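Local atomic coordinates of lysozyme (Penaeus vannamei, PDB entry 6UKC), a protein that probably hydrolyses the beta-1,4 linkages between N-acetylmuramic acid and N-acetylglucosamine in bacterial peptidoglycan, and those of chitodextrins, as a C-type lysozyme of innate immunity. Residues A[85-88]-A[89-93]. Numbering follows the deposited sequence.
Sequences DDIT and EALRC
Thr88 and Arg92, one helical turn apart, run side by side, and the methyl CG2 of Thr88 meets the arginine at NH2, 3.5 Å away, approaching the guanidinium obliquely. With CG2 anti to the backbone N, the branched threonine turns its methyl to the Arg92 side and leaves its hydroxyl beside its own N, facing back to Asp86. There OG1 donates to Asp86 OD1 over 2.7 Å on the syn side, while Thr88 N reaches the same oxygen from the anti side, 34° out of the carboxylate plane. This is a helix N-terminal cap: a short aspartate just before the first turn accepts from an amide at the start of the helix that lacks a helical carbonyl to bond. Water 1 bridges Asp86 OD1 and Glu89 N, and water 2 bridges Asp86 O and Ala90 N. The carboxylate's negative charge would also suit the positive end of the helix dipole. Regular helix bonding then begins, Leu91 N to Ile87 O at 2.8 Å and nearly straight (170°), followed by Arg92 N to Thr88 O. Helix 88-105 of the C-type lysozyme fold starts here, and Cys93 joins it to Cys75 by a disulfide. Small Ala90 brings CB within 3.4 Å of Ile87 O. On the buried side, Ile87 CD1 lies 4.5 Å from Leu91 CD2, and both chains pack on Tyr20, whose hydroxyl also bonds Thr88 OG1. Ile87 further touches Phe7, Leu15 and Leu16, surroundings that suit a bulky apolar residue. Glu89, bent at chi2 (-77°), brings OE2 within 3.2 Å of Arg92 NH1, a salt bridge whose hydrogen bond is weak.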
ATOM      1  N   ASP A  85      -2.229   3.151  13.172  1.00 21.59           N
ATOM      2  CA  ASP A  85      -1.023   4.007  13.283  1.00 23.63           C
ATOM      3  C   ASP A  85       0.197   3.134  12.950  1.00 22.57           C
ATOM      4  O   ASP A  85       1.108   3.629  12.289  1.00 25.45           O
ATOM      5  CB  ASP A  85      -0.945   4.637  14.676  1.00 25.18           C
ATOM      6  CG  ASP A  85      -1.892   5.800  14.907  1.00 26.88           C
ATOM      7  OD1 ASP A  85      -2.716   6.118  14.003  1.00 25.82           O
ATOM      8  OD2 ASP A  85      -1.785   6.397  15.997  1.00 31.70           O
ATOM      9  N   ASP A  86       0.165   1.862  13.358  1.00 20.92           N
ATOM     10  CA  ASP A  86       1.188   0.832  13.063  1.00 19.58           C
ATOM     11  C   ASP A  86       0.873   0.111  11.740  1.00 19.04           C
ATOM     12  O   ASP A  86      -0.170  -0.585  11.685  1.00 17.62           O
ATOM     13  CB  ASP A  86       1.268  -0.157  14.215  1.00 19.43           C
ATOM     14  CG  ASP A  86       2.331  -1.200  14.004  1.00 20.00           C
ATOM     15  OD1 ASP A  86       2.218  -1.985  13.026  1.00 22.36           O
ATOM     16  OD2 ASP A  86       3.263  -1.202  14.799  1.00 22.03           O
ATOM     17  N   ILE A  87       1.812   0.168  10.776  1.00 17.08           N
ATOM     18  CA  ILE A  87       1.603  -0.234   9.352  1.00 17.83           C
ATOM     19  C   ILE A  87       2.044  -1.679   9.134  1.00 17.86           C
ATOM     20  O   ILE A  87       1.915  -2.171   7.991  1.00 18.52           O
ATOM     21  CB  ILE A  87       2.358   0.705   8.390  1.00 17.04           C
ATOM     22  CG1 ILE A  87       3.879   0.620   8.590  1.00 17.73           C
ATOM     23  CG2 ILE A  87       1.830   2.113   8.559  1.00 17.21           C
ATOM     24  CD1 ILE A  87       4.699   0.715   7.328  1.00 18.11           C
ATOM     25  N   THR A  88       2.591  -2.336  10.148  1.00 17.09           N
ATOM     26  CA  THR A  88       3.050  -3.743   9.982  1.00 17.43           C
ATOM     27  C   THR A  88       2.065  -4.545   9.107  1.00 17.68           C
ATOM     28  O   THR A  88       2.521  -5.132   8.088  1.00 18.81           O
ATOM     29  CB  THR A  88       3.351  -4.407  11.332  1.00 16.44           C
ATOM     30  OG1 THR A  88       4.249  -3.536  12.035  1.00 15.09           O
ATOM     31  CG2 THR A  88       3.969  -5.779  11.160  1.00 16.00           C
ATOM     32  N   GLU A  89       0.786  -4.637   9.485  1.00 18.51           N
ATOM     33  CA  GLU A  89      -0.159  -5.580   8.817  1.00 18.48           C
ATOM     34  C   GLU A  89      -0.509  -5.042   7.424  1.00 17.42           C
ATOM     35  O   GLU A  89      -0.684  -5.867   6.502  1.00 17.22           O
ATOM     36  CB  GLU A  89      -1.423  -5.760   9.650  1.00 19.67           C
ATOM     37  CG  GLU A  89      -1.184  -6.415  10.990  1.00 19.93           C
ATOM     38  CD  GLU A  89      -0.979  -7.916  10.955  1.00 20.35           C
ATOM     39  OE1 GLU A  89      -1.112  -8.507  12.042  1.00 21.56           O
ATOM     40  OE2 GLU A  89      -0.711  -8.491   9.857  1.00 18.06           O
ATOM     41  N   ALA A  90      -0.613  -3.712   7.285  1.00 15.98           N
ATOM     42  CA  ALA A  90      -0.829  -3.025   5.990  1.00 15.40           C
ATOM     43  C   ALA A  90       0.278  -3.465   5.036  1.00 15.04           C
ATOM     44  O   ALA A  90      -0.047  -3.973   3.942  1.00 14.80           O
ATOM     45  CB  ALA A  90      -0.862  -1.520   6.157  1.00 14.81           C
ATOM     46  N   LEU A  91       1.531  -3.372   5.490  1.00 14.80           N
ATOM     47  CA  LEU A  91       2.705  -3.725   4.662  1.00 15.70           C
ATOM     48  C   LEU A  91       2.664  -5.234   4.381  1.00 17.41           C
ATOM     49  O   LEU A  91       2.725  -5.625   3.169  1.00 16.45           O
ATOM     50  CB  LEU A  91       3.957  -3.266   5.408  1.00 15.80           C
ATOM     51  CG  LEU A  91       5.300  -3.555   4.734  1.00 15.60           C
ATOM     52  CD1 LEU A  91       5.362  -2.995   3.311  1.00 15.40           C
ATOM     53  CD2 LEU A  91       6.427  -2.999   5.576  1.00 14.88           C
ATOM     54  N   ARG A  92       2.510  -6.056   5.436  1.00 18.13           N
ATOM     55  CA  ARG A  92       2.484  -7.528   5.264  1.00 18.82           C
ATOM     56  C   ARG A  92       1.446  -7.859   4.175  1.00 18.83           C
ATOM     57  O   ARG A  92       1.783  -8.615   3.227  1.00 17.50           O
ATOM     58  CB  ARG A  92       2.234  -8.223   6.601  1.00 20.95           C
ATOM     59  CG  ARG A  92       2.399  -9.737   6.558  1.00 23.03           C
ATOM     60  CD  ARG A  92       2.263 -10.357   7.947  1.00 24.61           C
ATOM     61  NE  ARG A  92       3.422  -9.991   8.756  1.00 26.82           N
ATOM     62  CZ  ARG A  92       3.385  -9.466   9.986  1.00 27.96           C
ATOM     63  NH1 ARG A  92       2.237  -9.297  10.621  1.00 29.87           N
ATOM     64  NH2 ARG A  92       4.509  -9.160  10.609  1.00 27.09           N
ATOM     65  N   CYS A  93       0.259  -7.242   4.240  1.00 18.04           N
ATOM     66  CA  CYS A  93      -0.853  -7.568   3.312  1.00 18.30           C
ATOM     67  C   CYS A  93      -0.576  -6.998   1.907  1.00 18.81           C
ATOM     68  O   CYS A  93      -0.885  -7.698   0.872  1.00 18.70           O
ATOM     69  CB  CYS A  93      -2.187  -7.093   3.867  1.00 18.71           C
ATOM     70  SG  CYS A  93      -3.584  -7.510   2.797  1.00 19.04           S
TER
HETATM   71  O   HOH W   1       0.130  -3.435  12.286  1.00 18.35           O
HETATM   72  O   HOH W   2      -1.351  -1.922   9.769  1.00 22.84           O